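Local coordinates for protein telomerase reverse transcriptase (PDB 6ZD1) that probably extends chromosome ends as the catalytic subunit of telomerase, a reverse transcriptase that adds telomeric DNA repeats by copying an RNA template, at residues 310-315 with 498-503; 554-559 with 565-570; 314-319 with 505-510; 298-303 with 488-493. All coordinates share one frame; numbering follows the deposited sequence.

Contact 1: 310-315 with 498-503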
loop_
_atom_site.group_PDB
_atom_site.type_symbol
_atom_site.label_atom_id
_atom_site.label_comp_id
_atom_site.label_asym_id
_atom_site.label_seq_id
_atom_site.Cartn_x
_atom_site.Cartn_y
_atom_site.Cartn_z
ATOM N N ASN A 310 1.737 -16.786 3.586
ATOM C CA ASN A 310 2.334 -17.716 4.538
ATOM C C ASN A 310 1.340 -18.787 4.962
ATOM O O ASN A 310 1.738 -19.922 5.250
ATOM C CB ASN A 310 2.858 -16.972 5.766
ATOM C CG ASN A 310 3.964 -15.994 5.428
ATOM O OD1 ASN A 310 4.179 -15.658 4.264
ATOM N ND2 ASN A 310 4.667 -15.522 6.450
ATOM N N GLU A 311 0.047 -18.454 4.999
ATOM C CA GLU A 311 -0.944 -19.473 5.323
ATOM C C GLU A 311 -1.059 -20.501 4.206
ATOM O O GLU A 311 -1.297 -21.684 4.477
ATOM C CB GLU A 311 -2.304 -18.833 5.612
ATOM C CG GLU A 311 -3.077 -19.540 6.723
ATOM C CD GLU A 311 -4.557 -19.204 6.740
ATOM O OE1 GLU A 311 -5.373 -20.119 6.490
ATOM O OE2 GLU A 311 -4.907 -18.034 7.006
ATOM N N VAL A 312 -0.875 -20.076 2.952
ATOM C CA VAL A 312 -0.834 -21.026 1.842
ATOM C C VAL A 312 0.317 -22.005 2.036
ATOM O O VAL A 312 0.149 -23.223 1.908
ATOM C CB VAL A 312 -0.718 -20.277 0.499
ATOM C CG1 VAL A 312 -0.317 -21.228 -0.619
ATOM C CG2 VAL A 312 -2.026 -19.574 0.165
ATOM N N ALA A 313 1.492 -21.485 2.397
ATOM C CA ALA A 313 2.656 -22.339 2.596
ATOM C C ALA A 313 2.445 -23.301 3.757
ATOM O O ALA A 313 2.749 -24.494 3.649
ATOM C CB ALA A 313 3.895 -21.478 2.831
ATOM N N ASP A 314 1.912 -22.800 4.874
ATOM C CA ASP A 314 1.717 -23.637 6.051
ATOM C C ASP A 314 0.671 -24.713 5.803
ATOM O O ASP A 314 0.815 -25.846 6.280
ATOM C CB ASP A 314 1.330 -22.772 7.249
ATOM C CG ASP A 314 2.536 -22.196 7.960
ATOM O OD1 ASP A 314 3.052 -22.855 8.888
ATOM O OD2 ASP A 314 2.983 -21.095 7.575
ATOM N N ARG A 315 -0.400 -24.381 5.079
ATOM C CA ARG A 315 -1.411 -25.393 4.795
ATOM C C ARG A 315 -0.863 -26.486 3.881
ATOM O O ARG A 315 -1.279 -27.645 3.987
ATOM C CB ARG A 315 -2.652 -24.738 4.183
ATOM C CG ARG A 315 -3.387 -23.789 5.129
ATOM C CD ARG A 315 -4.441 -24.492 5.979
ATOM N NE ARG A 315 -5.748 -24.516 5.325
ATOM C CZ ARG A 315 -6.307 -25.606 4.808
ATOM N NH1 ARG A 315 -5.679 -26.773 4.877
ATOM N NH2 ARG A 315 -7.498 -25.531 4.229
ATOM N N LEU A 498 -6.811 -24.397 -1.882
ATOM C CA LEU A 498 -6.456 -23.150 -1.220
ATOM C C LEU A 498 -6.810 -21.981 -2.128
ATOM O O LEU A 498 -6.708 -22.085 -3.358
ATOM C CB LEU A 498 -4.970 -23.097 -0.869
ATOM C CG LEU A 498 -4.439 -24.139 0.112
ATOM C CD1 LEU A 498 -2.951 -23.929 0.298
ATOM C CD2 LEU A 498 -5.170 -24.033 1.436
ATOM N N ARG A 499 -7.251 -20.878 -1.517
ATOM C CA ARG A 499 -7.640 -19.681 -2.244
ATOM C C ARG A 499 -6.908 -18.479 -1.667
ATOM O O ARG A 499 -6.894 -18.276 -0.451
ATOM C CB ARG A 499 -9.159 -19.467 -2.209
ATOM C CG ARG A 499 -9.628 -18.319 -3.090
ATOM C CD ARG A 499 -11.138 -18.137 -3.043
ATOM N NE ARG A 499 -11.590 -17.675 -1.735
ATOM C CZ ARG A 499 -11.515 -16.414 -1.326
ATOM N NH1 ARG A 499 -10.996 -15.487 -2.122
ATOM N NH2 ARG A 499 -11.951 -16.083 -0.119
ATOM N N LEU A 500 -6.335 -17.679 -2.572
ATOM C CA LEU A 500 -5.604 -16.432 -2.226
ATOM C C LEU A 500 -6.104 -15.318 -3.153
ATOM O O LEU A 500 -5.624 -15.253 -4.304
ATOM C CB LEU A 500 -4.101 -16.667 -2.404
ATOM C CG LEU A 500 -3.192 -15.619 -1.763
ATOM C CD1 LEU A 500 -3.883 -14.951 -0.584
ATOM C CD2 LEU A 500 -1.874 -16.239 -1.326
ATOM N N VAL A 501 -7.048 -14.504 -2.667
ATOM C CA VAL A 501 -7.650 -13.378 -3.446
ATOM C C VAL A 501 -8.272 -13.928 -4.736
ATOM O O VAL A 501 -9.461 -14.302 -4.704
ATOM C CB VAL A 501 -6.632 -12.255 -3.730
ATOM C CG1 VAL A 501 -7.294 -11.042 -4.364
ATOM C CG2 VAL A 501 -5.868 -11.857 -2.477
ATOM N N ASP A 502 -7.495 -13.971 -5.824
ATOM C CA ASP A 502 -7.981 -14.458 -7.109
ATOM C C ASP A 502 -7.217 -15.675 -7.618
ATOM O O ASP A 502 -7.583 -16.223 -8.665
ATOM C CB ASP A 502 -7.967 -13.337 -8.168
ATOM C CG ASP A 502 -6.637 -12.591 -8.251
ATOM O OD1 ASP A 502 -5.786 -12.739 -7.353
ATOM O OD2 ASP A 502 -6.455 -11.838 -9.235
ATOM N N ASP A 503 -6.199 -16.138 -6.896
ATOM C CA ASP A 503 -5.389 -17.279 -7.311
ATOM C C ASP A 503 -5.784 -18.541 -6.548
ATOM O O ASP A 503 -6.004 -18.510 -5.333
ATOM C CB ASP A 503 -3.903 -16.986 -7.101
ATOM C CG ASP A 503 -3.443 -15.747 -7.843
ATOM O OD1 ASP A 503 -3.484 -15.741 -9.091
ATOM O OD2 ASP A 503 -3.054 -14.768 -7.172
#
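Val312 and Leu498 meet where helix 309-326 packs on strand 495-500, an edge strand of the antiparallel palm sheet of this reverse transcriptase. The two elements run nearly antiparallel (168°), with 9.2 Å between the axes of helix 310-315 and strand 498-500. The packing is a worked example of how one branched valine, with an arginine a turn on, meets two alternate leucines of a strand. With CG1 of Val312 anti to the backbone N (chi1 165°), its two methyls are shared out: CG1 reaches Leu498 CD1 at 3.9 Å, while CG2 goes to Leu500 CD2 at 3.7 Å. Leu498 in turn divides its own fork. Its CD1 also lies 3.6 Å from Val312 O, an apolar touch on the helix backbone, and its CD2 sits 3.8 Å from Arg315 CB. Arg315 bends at chi2 and again at chi3, about -90° at each, and this double fold carries the guanidinium over Leu498, so that the methyl CD2 lies under one face, toward its rim. The polar end is held elsewhere, NH2 donating to Arg303 O. Arg499, between the two leucines, points to the other side of the sheet and forms a salt bridge with Asp474 of helix 469-484. Beyond Leu500 the chain makes a type II' turn to Asp503, whose sequence Val501-Asp502-Asp503 matches motif C of reverse transcriptases. The turn is closed by Asp503 N to Leu500 O at 2.8 Å, and Arg499 NH1 adds a weak bond of 3.2 Å to Val501 O, which lies at the edge of the Arg499 guanidinium, in its plane.

Contact 2: 554-559 with 565-570; sequences VGLDIN and VKKDSS
Lys566 O receives the shortest bond between the two strands, from Asp557 N at 2.8 Å and almost straight (175° at the hydrogen), and Leu556 CA adds a CA-H...O contact to the same oxygen. The return bond, Lys566 N to Asp557 O at 3.0 Å, completes the hydrogen-bonded pair Asp557-Lys566. Flanking it are two non-hydrogen-bonded pairs, Leu556-Lys567 and Ile558-Val565. Past the strand ends the ladder gains one more rung, Asp568 N to Gly555 O at 3.0 Å.

The side chains divide between the two faces of the sheet. On the face of Leu556, Ile558, Val565 and Lys567, Leu556 spreads its fork: CD1 meets Val565 CG1 at 3.8 Å, and CD2 lies 3.6 Å from Lys567 CD. Lys567 bends at chi2 and chi3, which brings its methylene chain alongside the leucine, both pointing the same way. This mostly apolar face rests on helix 309-326, with Leu556 touching Val312, and Val565 touching Ala313 and Ile316. On the other, polar face Asp557 OD1 is hydrogen-bonded to Thr552 OG1 of the neighbouring strand, while the Lys566 amine leads off. Strand 556-559 probably belongs, with 550-553, to motif E, the primer grip of reverse transcriptases, and 565-567 extends that hairpin to a three-stranded antiparallel sheet packed on helix 309-326.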
loop_
_atom_site.group_PDB
_atom_site.type_symbol
_atom_site.label_atom_id
_atom_site.label_comp_id
_atom_site.label_asym_id
_atom_site.label_seq_id
_atom_site.Cartn_x
_atom_site.Cartn_y
_atom_site.Cartn_z
ATOM N N VAL A 554 1.575 -18.071 -5.699
ATOM C CA VAL A 554 1.809 -16.685 -5.306
ATOM C C VAL A 554 3.027 -16.610 -4.394
ATOM O O VAL A 554 2.999 -17.084 -3.251
ATOM C CB VAL A 554 0.566 -16.118 -4.618
ATOM C CG1 VAL A 554 -0.450 -15.689 -5.653
ATOM C CG2 VAL A 554 -0.048 -17.169 -3.697
ATOM N N GLY A 555 4.087 -15.967 -4.878
ATOM C CA GLY A 555 5.296 -15.775 -4.098
ATOM C C GLY A 555 6.050 -17.034 -3.705
ATOM O O GLY A 555 7.105 -16.948 -3.066
ATOM N N LEU A 556 5.540 -18.206 -4.083
ATOM C CA LEU A 556 6.072 -19.479 -3.614
ATOM C C LEU A 556 6.538 -20.341 -4.777
ATOM O O LEU A 556 5.886 -20.402 -5.823
ATOM C CB LEU A 556 5.024 -20.258 -2.819
ATOM C CG LEU A 556 4.352 -19.541 -1.655
ATOM C CD1 LEU A 556 3.302 -20.442 -1.026
ATOM C CD2 LEU A 556 5.387 -19.116 -0.632
ATOM N N ASP A 557 7.661 -21.021 -4.573
ATOM C CA ASP A 557 8.112 -22.094 -5.448
ATOM C C ASP A 557 7.749 -23.414 -4.784
ATOM O O ASP A 557 8.228 -23.707 -3.684
ATOM C CB ASP A 557 9.617 -22.017 -5.697
ATOM C CG ASP A 557 9.960 -21.236 -6.944
ATOM O OD1 ASP A 557 9.026 -20.745 -7.612
ATOM O OD2 ASP A 557 11.166 -21.119 -7.258
ATOM N N ILE A 558 6.896 -24.197 -5.438
ATOM C CA ILE A 558 6.371 -25.431 -4.865
ATOM C C ILE A 558 6.837 -26.603 -5.718
ATOM O O ILE A 558 6.545 -26.660 -6.920
ATOM C CB ILE A 558 4.840 -25.405 -4.765
ATOM C CG1 ILE A 558 4.386 -24.207 -3.930
ATOM C CG2 ILE A 558 4.335 -26.703 -4.158
ATOM C CD1 ILE A 558 2.885 -24.017 -3.901
ATOM N N ASN A 559 7.557 -27.535 -5.096
ATOM C CA ASN A 559 8.004 -28.748 -5.770
ATOM C C ASN A 559 6.895 -29.794 -5.701
ATOM O O ASN A 559 6.470 -30.187 -4.611
ATOM C CB ASN A 559 9.294 -29.278 -5.141
ATOM C CG ASN A 559 9.946 -30.377 -5.974
ATOM O OD1 ASN A 559 9.298 -31.348 -6.363
ATOM N ND2 ASN A 559 11.232 -30.221 -6.253
ATOM N N VAL A 565 8.307 -25.957 -0.249
ATOM C CA VAL A 565 7.737 -24.626 -0.457
ATOM C C VAL A 565 8.797 -23.604 -0.062
ATOM O O VAL A 565 9.116 -23.459 1.124
ATOM C CB VAL A 565 6.453 -24.421 0.357
ATOM C CG1 VAL A 565 5.884 -23.031 0.110
ATOM C CG2 VAL A 565 5.423 -25.492 0.027
ATOM N N LYS A 566 9.335 -22.885 -1.047
ATOM C CA LYS A 566 10.368 -21.881 -0.820
ATOM C C LYS A 566 9.906 -20.534 -1.363
ATOM O O LYS A 566 9.335 -20.456 -2.455
ATOM C CB LYS A 566 11.692 -22.295 -1.484
ATOM C CG LYS A 566 12.938 -21.638 -0.892
ATOM C CD LYS A 566 13.399 -20.437 -1.711
ATOM C CE LYS A 566 14.612 -19.754 -1.078
ATOM N NZ LYS A 566 14.308 -19.202 0.276
ATOM N N LYS A 567 10.177 -19.472 -0.607
ATOM C CA LYS A 567 9.719 -18.138 -0.977
ATOM C C LYS A 567 10.694 -17.492 -1.952
ATOM O O LYS A 567 11.914 -17.633 -1.818
ATOM C CB LYS A 567 9.564 -17.254 0.263
ATOM C CG LYS A 567 8.254 -17.424 1.029
ATOM C CD LYS A 567 8.145 -18.791 1.699
ATOM C CE LYS A 567 9.331 -19.068 2.610
ATOM N NZ LYS A 567 9.282 -20.444 3.180
ATOM N N ASP A 568 10.145 -16.774 -2.934
ATOM C CA ASP A 568 10.979 -16.128 -3.943
ATOM C C ASP A 568 11.827 -15.023 -3.323
ATOM O O ASP A 568 13.059 -15.030 -3.435
ATOM C CB ASP A 568 10.099 -15.563 -5.062
ATOM C CG ASP A 568 10.875 -15.290 -6.338
ATOM O OD1 ASP A 568 10.267 -15.365 -7.427
ATOM O OD2 ASP A 568 12.091 -15.024 -6.260
ATOM N N SER A 569 11.175 -14.052 -2.680
ATOM C CA SER A 569 11.778 -12.909 -2.000
ATOM C C SER A 569 12.477 -11.951 -2.957
ATOM O O SER A 569 13.051 -10.955 -2.499
ATOM C CB SER A 569 12.769 -13.337 -0.905
ATOM O OG SER A 569 13.356 -12.215 -0.270
ATOM N N SER A 570 12.436 -12.200 -4.269
ATOM C CA SER A 570 13.088 -11.332 -5.243
ATOM C C SER A 570 12.334 -10.031 -5.479
ATOM O O SER A 570 12.881 -9.131 -6.128
ATOM C CB SER A 570 13.262 -12.061 -6.579
ATOM O OG SER A 570 14.089 -13.203 -6.437
#

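Contact 3: 314-319 with 505-510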
loop_
_atom_site.group_PDB
_atom_site.type_symbol
_atom_site.label_atom_id
_atom_site.label_comp_id
_atom_site.label_asym_id
_atom_site.label_seq_id
_atom_site.Cartn_x
_atom_site.Cartn_y
_atom_site.Cartn_z
ATOM N N ASP A 314 1.912 -22.800 4.874
ATOM C CA ASP A 314 1.717 -23.637 6.051
ATOM C C ASP A 314 0.671 -24.713 5.803
ATOM O O ASP A 314 0.815 -25.846 6.280
ATOM C CB ASP A 314 1.330 -22.772 7.249
ATOM C CG ASP A 314 2.536 -22.196 7.960
ATOM O OD1 ASP A 314 3.052 -22.855 8.888
ATOM O OD2 ASP A 314 2.983 -21.095 7.575
ATOM N N ARG A 315 -0.400 -24.381 5.079
ATOM C CA ARG A 315 -1.411 -25.393 4.795
ATOM C C ARG A 315 -0.863 -26.486 3.881
ATOM O O ARG A 315 -1.279 -27.645 3.987
ATOM C CB ARG A 315 -2.652 -24.738 4.183
ATOM C CG ARG A 315 -3.387 -23.789 5.129
ATOM C CD ARG A 315 -4.441 -24.492 5.979
ATOM N NE ARG A 315 -5.748 -24.516 5.325
ATOM C CZ ARG A 315 -6.307 -25.606 4.808
ATOM N NH1 ARG A 315 -5.679 -26.773 4.877
ATOM N NH2 ARG A 315 -7.498 -25.531 4.229
ATOM N N ILE A 316 0.086 -26.144 3.005
ATOM C CA ILE A 316 0.745 -27.148 2.173
ATOM C C ILE A 316 1.748 -27.958 2.988
ATOM O O ILE A 316 1.831 -29.184 2.852
ATOM C CB ILE A 316 1.408 -26.474 0.957
ATOM C CG1 ILE A 316 0.347 -25.838 0.066
ATOM C CG2 ILE A 316 2.222 -27.477 0.156
ATOM C CD1 ILE A 316 0.919 -24.980 -1.034
ATOM N N LEU A 317 2.530 -27.287 3.839
ATOM C CA LEU A 317 3.479 -27.992 4.696
ATOM C C LEU A 317 2.764 -28.921 5.670
ATOM O O LEU A 317 3.250 -30.021 5.957
ATOM C CB LEU A 317 4.350 -26.992 5.451
ATOM C CG LEU A 317 5.334 -26.193 4.597
ATOM C CD1 LEU A 317 6.196 -25.310 5.479
ATOM C CD2 LEU A 317 6.198 -27.120 3.757
ATOM N N THR A 318 1.626 -28.484 6.212
ATOM C CA THR A 318 0.815 -29.379 7.030
ATOM C C THR A 318 0.232 -30.507 6.186
ATOM O O THR A 318 0.179 -31.661 6.629
ATOM C CB THR A 318 -0.290 -28.587 7.733
ATOM O OG1 THR A 318 0.306 -27.580 8.561
ATOM C CG2 THR A 318 -1.148 -29.500 8.600
ATOM N N PHE A 319 -0.190 -30.194 4.956
ATOM C CA PHE A 319 -0.653 -31.232 4.041
ATOM C C PHE A 319 0.454 -32.239 3.758
ATOM O O PHE A 319 0.221 -33.454 3.773
ATOM C CB PHE A 319 -1.150 -30.583 2.745
ATOM C CG PHE A 319 -1.777 -31.543 1.770
ATOM C CD1 PHE A 319 -3.011 -32.119 2.034
ATOM C CD2 PHE A 319 -1.150 -31.833 0.566
ATOM C CE1 PHE A 319 -3.594 -32.991 1.129
ATOM C CE2 PHE A 319 -1.725 -32.703 -0.344
ATOM C CZ PHE A 319 -2.950 -33.282 -0.063
ATOM N N ILE A 505 -5.012 -22.885 -5.966
ATOM C CA ILE A 505 -4.136 -24.040 -6.114
ATOM C C ILE A 505 -4.855 -25.245 -5.532
ATOM O O ILE A 505 -5.577 -25.132 -4.535
ATOM C CB ILE A 505 -2.761 -23.826 -5.445
ATOM C CG1 ILE A 505 -1.798 -24.944 -5.854
ATOM C CG2 ILE A 505 -2.893 -23.764 -3.929
ATOM C CD1 ILE A 505 -0.367 -24.690 -5.470
ATOM N N PHE A 506 -4.681 -26.397 -6.173
ATOM C CA PHE A 506 -5.317 -27.628 -5.726
ATOM C C PHE A 506 -4.327 -28.769 -5.881
ATOM O O PHE A 506 -3.868 -29.045 -6.991
ATOM C CB PHE A 506 -6.593 -27.910 -6.519
ATOM C CG PHE A 506 -7.186 -29.255 -6.237
ATOM C CD1 PHE A 506 -7.819 -29.503 -5.030
ATOM C CD2 PHE A 506 -7.103 -30.275 -7.172
ATOM C CE1 PHE A 506 -8.365 -30.743 -4.761
ATOM C CE2 PHE A 506 -7.649 -31.518 -6.909
ATOM C CZ PHE A 506 -8.280 -31.754 -5.702
ATOM N N ILE A 507 -4.012 -29.431 -4.773
ATOM C CA ILE A 507 -3.059 -30.533 -4.742
ATOM C C ILE A 507 -3.808 -31.784 -4.313
ATOM O O ILE A 507 -4.601 -31.744 -3.366
ATOM C CB ILE A 507 -1.886 -30.241 -3.792
ATOM C CG1 ILE A 507 -1.233 -28.904 -4.151
ATOM C CG2 ILE A 507 -0.858 -31.362 -3.850
ATOM C CD1 ILE A 507 -0.184 -28.454 -3.162
ATOM N N THR A 508 -3.571 -32.885 -5.019
ATOM C CA THR A 508 -4.285 -34.117 -4.738
ATOM C C THR A 508 -3.418 -35.306 -5.127
ATOM O O THR A 508 -2.549 -35.204 -5.996
ATOM C CB THR A 508 -5.622 -34.158 -5.488
ATOM O OG1 THR A 508 -6.332 -35.359 -5.156
ATOM C CG2 THR A 508 -5.386 -34.107 -6.991
ATOM N N SER A 509 -3.652 -36.429 -4.449
ATOM C CA SER A 509 -3.127 -37.718 -4.876
ATOM C C SER A 509 -4.121 -38.485 -5.733
ATOM O O SER A 509 -3.728 -39.436 -6.416
ATOM C CB SER A 509 -2.735 -38.569 -3.665
ATOM O OG SER A 509 -3.871 -38.884 -2.878
ATOM N N ASN A 510 -5.395 -38.101 -5.691
ATOM C CA ASN A 510 -6.451 -38.768 -6.444
ATOM C C ASN A 510 -6.554 -38.124 -7.822
ATOM O O ASN A 510 -7.063 -37.006 -7.958
ATOM C CB ASN A 510 -7.777 -38.679 -5.692
ATOM C CG ASN A 510 -8.801 -39.674 -6.193
ATOM O OD1 ASN A 510 -8.774 -40.085 -7.353
ATOM N ND2 ASN A 510 -9.716 -40.070 -5.316
#
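Ile316 and Phe319, one helical turn apart on helix 309-326, both reach Ile507 of strand 503-508; no hydrogen bond crosses between the two segments, and the touches are made by apolar side chains. Ile507 serves them with different branches. Its CD1 lies 4.2 Å from Ile316 CG1, the two isoleucines crossing at about a right angle, whereas its CG2 is 3.9 Å from Phe319 CE2. CG of Phe319 stands anti to the backbone N (chi1 -174°), which carries the ring out from the helix to the strand; the methyl approaches it obliquely, and CZ comes to 4.0 Å from Ile507 O. Leu496 and Leu563 also touch the phenylalanine, so the ring is packed by more than one element.

This is the helix-on-sheet layer of the reverse-transcriptase palm: strand 503-508, the second arm of the motif C hairpin, lies between strands 495-500 and 334-339, and helix 309-326 packs on one side of strands 495-500 and 503-508.

None of the polar bonds joins the two segments. On the helix, Thr318 turns its hydroxyl back to Asp314 O, OG1 donating at 2.9 Å, while Thr318 N reaches the same oxygen at 2.8 Å from the opposite face of the carbonyl plane. At the end of the strand Thr508 OG1 accepts from Asn510 N at 2.9 Å, an ST turn, and Asn510 OD1 N-caps the helix that follows by taking the backbone N of Asp512.

Contact 4: 298-303 with 488-493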
loop_
_atom_site.group_PDB
_atom_site.type_symbol
_atom_site.label_atom_id
_atom_site.label_comp_id
_atom_site.label_asym_id
_atom_site.label_seq_id
_atom_site.Cartn_x
_atom_site.Cartn_y
_atom_site.Cartn_z
ATOM N N SER A 298 -16.665 -22.592 11.278
ATOM C CA SER A 298 -17.907 -23.355 11.190
ATOM C C SER A 298 -17.892 -24.305 9.998
ATOM O O SER A 298 -18.025 -25.524 10.154
ATOM C CB SER A 298 -19.101 -22.403 11.093
ATOM O OG SER A 298 -19.040 -21.396 12.086
ATOM N N ASP A 299 -17.747 -23.760 8.797
ATOM C CA ASP A 299 -17.848 -24.547 7.580
ATOM C C ASP A 299 -16.494 -25.106 7.166
ATOM O O ASP A 299 -15.450 -24.471 7.348
ATOM C CB ASP A 299 -18.426 -23.704 6.443
ATOM C CG ASP A 299 -19.715 -24.275 5.899
ATOM O OD1 ASP A 299 -20.754 -24.156 6.585
ATOM O OD2 ASP A 299 -19.689 -24.847 4.788
HETATM N N MSE A 300 -16.528 -26.298 6.582
HETATM C CA MSE A 300 -15.327 -26.905 6.035
HETATM C C MSE A 300 -15.046 -26.298 4.665
HETATM O O MSE A 300 -13.902 -26.263 4.208
HETATM C CB MSE A 300 -15.481 -28.425 5.939
HETATM C CG MSE A 300 -15.924 -29.086 7.240
HETATM SE SE MSE A 300 -15.635 -31.020 7.275
HETATM C CE MSE A 300 -17.471 -31.640 7.041
ATOM N N GLY A 301 -16.105 -25.801 4.022
ATOM C CA GLY A 301 -15.963 -25.184 2.715
ATOM C C GLY A 301 -15.267 -23.840 2.737
ATOM O O GLY A 301 -14.789 -23.385 1.691
ATOM N N HIS A 302 -15.184 -23.202 3.904
ATOM C CA HIS A 302 -14.529 -21.906 4.018
ATOM C C HIS A 302 -13.098 -22.001 4.521
ATOM O O HIS A 302 -12.354 -21.021 4.407
ATOM C CB HIS A 302 -15.321 -20.983 4.951
ATOM C CG HIS A 302 -16.638 -20.549 4.393
ATOM N ND1 HIS A 302 -17.710 -21.405 4.263
ATOM C CD2 HIS A 302 -17.057 -19.349 3.925
ATOM C CE1 HIS A 302 -18.734 -20.751 3.747
ATOM N NE2 HIS A 302 -18.363 -19.503 3.530
ATOM N N ARG A 303 -12.699 -23.147 5.078
ATOM C CA ARG A 303 -11.305 -23.313 5.474
ATOM C C ARG A 303 -10.383 -23.296 4.261
ATOM O O ARG A 303 -9.216 -22.899 4.374
ATOM C CB ARG A 303 -11.128 -24.607 6.264
ATOM C CG ARG A 303 -9.986 -24.562 7.266
ATOM C CD ARG A 303 -9.802 -25.896 7.972
ATOM N NE ARG A 303 -11.039 -26.382 8.578
ATOM C CZ ARG A 303 -11.791 -27.354 8.068
ATOM N NH1 ARG A 303 -11.431 -27.948 6.937
ATOM N NH2 ARG A 303 -12.901 -27.733 8.687
ATOM N N LEU A 488 -14.933 -32.081 -1.765
ATOM C CA LEU A 488 -13.549 -31.988 -1.326
ATOM C C LEU A 488 -13.344 -32.181 0.166
ATOM O O LEU A 488 -12.221 -32.512 0.572
ATOM C CB LEU A 488 -12.940 -30.642 -1.748
ATOM C CG LEU A 488 -12.631 -30.487 -3.249
ATOM C CD1 LEU A 488 -12.025 -29.124 -3.553
ATOM C CD2 LEU A 488 -11.709 -31.597 -3.726
ATOM N N TRP A 489 -14.372 -31.987 0.994
ATOM C CA TRP A 489 -14.195 -31.817 2.431
ATOM C C TRP A 489 -14.778 -32.971 3.243
ATOM O O TRP A 489 -15.101 -32.799 4.423
ATOM C CB TRP A 489 -14.799 -30.483 2.870
ATOM C CG TRP A 489 -14.439 -29.351 1.948
ATOM C CD1 TRP A 489 -13.184 -28.890 1.662
ATOM C CD2 TRP A 489 -15.343 -28.538 1.191
ATOM N NE1 TRP A 489 -13.253 -27.842 0.774
ATOM C CE2 TRP A 489 -14.568 -27.607 0.471
ATOM C CE3 TRP A 489 -16.735 -28.508 1.054
ATOM C CZ2 TRP A 489 -15.137 -26.657 -0.373
ATOM C CZ3 TRP A 489 -17.297 -27.562 0.221
ATOM C CH2 TRP A 489 -16.500 -26.652 -0.485
ATOM N N GLU A 490 -14.932 -34.140 2.629
ATOM C CA GLU A 490 -15.122 -35.388 3.355
ATOM C C GLU A 490 -13.956 -36.341 3.145
ATOM O O GLU A 490 -13.918 -37.410 3.765
ATOM C CB GLU A 490 -16.436 -36.066 2.944
ATOM C CG GLU A 490 -17.686 -35.365 3.459
ATOM C CD GLU A 490 -17.994 -34.087 2.706
ATOM O OE1 GLU A 490 -17.854 -34.080 1.466
ATOM O OE2 GLU A 490 -18.363 -33.086 3.355
ATOM N N ALA A 491 -13.009 -35.978 2.283
ATOM C CA ALA A 491 -11.793 -36.739 2.017
ATOM C C ALA A 491 -10.580 -35.812 2.025
ATOM O O ALA A 491 -9.717 -35.866 1.147
ATOM C CB ALA A 491 -11.900 -37.494 0.695
ATOM N N THR A 492 -10.512 -34.937 3.037
ATOM C CA THR A 492 -9.414 -33.979 3.159
ATOM C C THR A 492 -8.053 -34.659 3.258
ATOM O O THR A 492 -7.030 -34.030 2.962
ATOM C CB THR A 492 -9.637 -33.087 4.386
ATOM O OG1 THR A 492 -10.991 -32.620 4.396
ATOM C CG2 THR A 492 -8.696 -31.883 4.374
ATOM N N GLU A 493 -8.019 -35.931 3.655
ATOM C CA GLU A 493 -6.768 -36.667 3.773
ATOM C C GLU A 493 -6.046 -36.840 2.442
ATOM O O GLU A 493 -4.863 -37.195 2.444
ATOM C CB GLU A 493 -7.034 -38.040 4.390
ATOM C CG GLU A 493 -7.659 -37.995 5.772
ATOM C CD GLU A 493 -7.885 -39.378 6.344
ATOM O OE1 GLU A 493 -7.837 -40.356 5.567
ATOM O OE2 GLU A 493 -8.106 -39.488 7.568
#
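Trp489, Met300 and Gly301 carry this contact, in which one loop lays its backbone on the indole of another. Trp489 gives up the most surface. Its six-membered ring takes Gly301 CA over one face in a CH-pi contact, the carbon 3.4 Å from the centroid and only 6° off the ring normal. Having no side chain, the glycine can lie this flat on the ring, its CA 3.5 Å from Trp489 CZ2. The preceding carbonyl covers the pyrrole part of the same face, with Met300 O 3.7 Å from Trp489 CD1. Leu488 CB packs on the opposite face, so the indole is sandwiched between the neighbouring loop and its own preceding residue. Its rotation is fixed further by a hydrogen bond from NE1 to Ser304 OG, just past segment 298-303.

Met300, present as selenomethionine, works nearer the root of the tryptophan. The two CB atoms, of Met300 and of Trp489, stand 3.8 Å apart. From there the selenomethionine chain, bent at chi3 (-105°), runs over the Trp489 backbone: SE lies 3.4 Å from Trp489 O, and CE continues to 4.1 Å from Glu490 OE2, where the methionine and glutamate side chains cross at about a right angle. These are van der Waals touches, for no hydrogen bond crosses between the two segments.

The contact thus clips the loop between helices 263-298 and 309-326 to the one that leads into strand 495-500, a loop-to-loop junction at the margin of the reverse-transcriptase palm, built on a CH-pi contact of a glycine CA over a tryptophan face.

Contacts 1 and 3 are core: both bury helix 309-326 against adjacent strands of the palm sheet, use consecutive turns of that helix, and are mainly aliphatic, with an arginine laid on a leucine in contact 1 and a phenylalanine in contact 3. Contact 2 is partly buried and is the only one knit by hydrogen bonds across its segments; its mostly apolar face reaches the same helix through Leu556, Ile558 and Val565, touching the residues of contacts 1 and 3. Contact 4 lies at the margin, an aromatic-on-backbone junction of loops that precede the helix and the first strand of the motif C hairpin; the bond from Arg315 NH2 to Arg303 O ties it to contact 1.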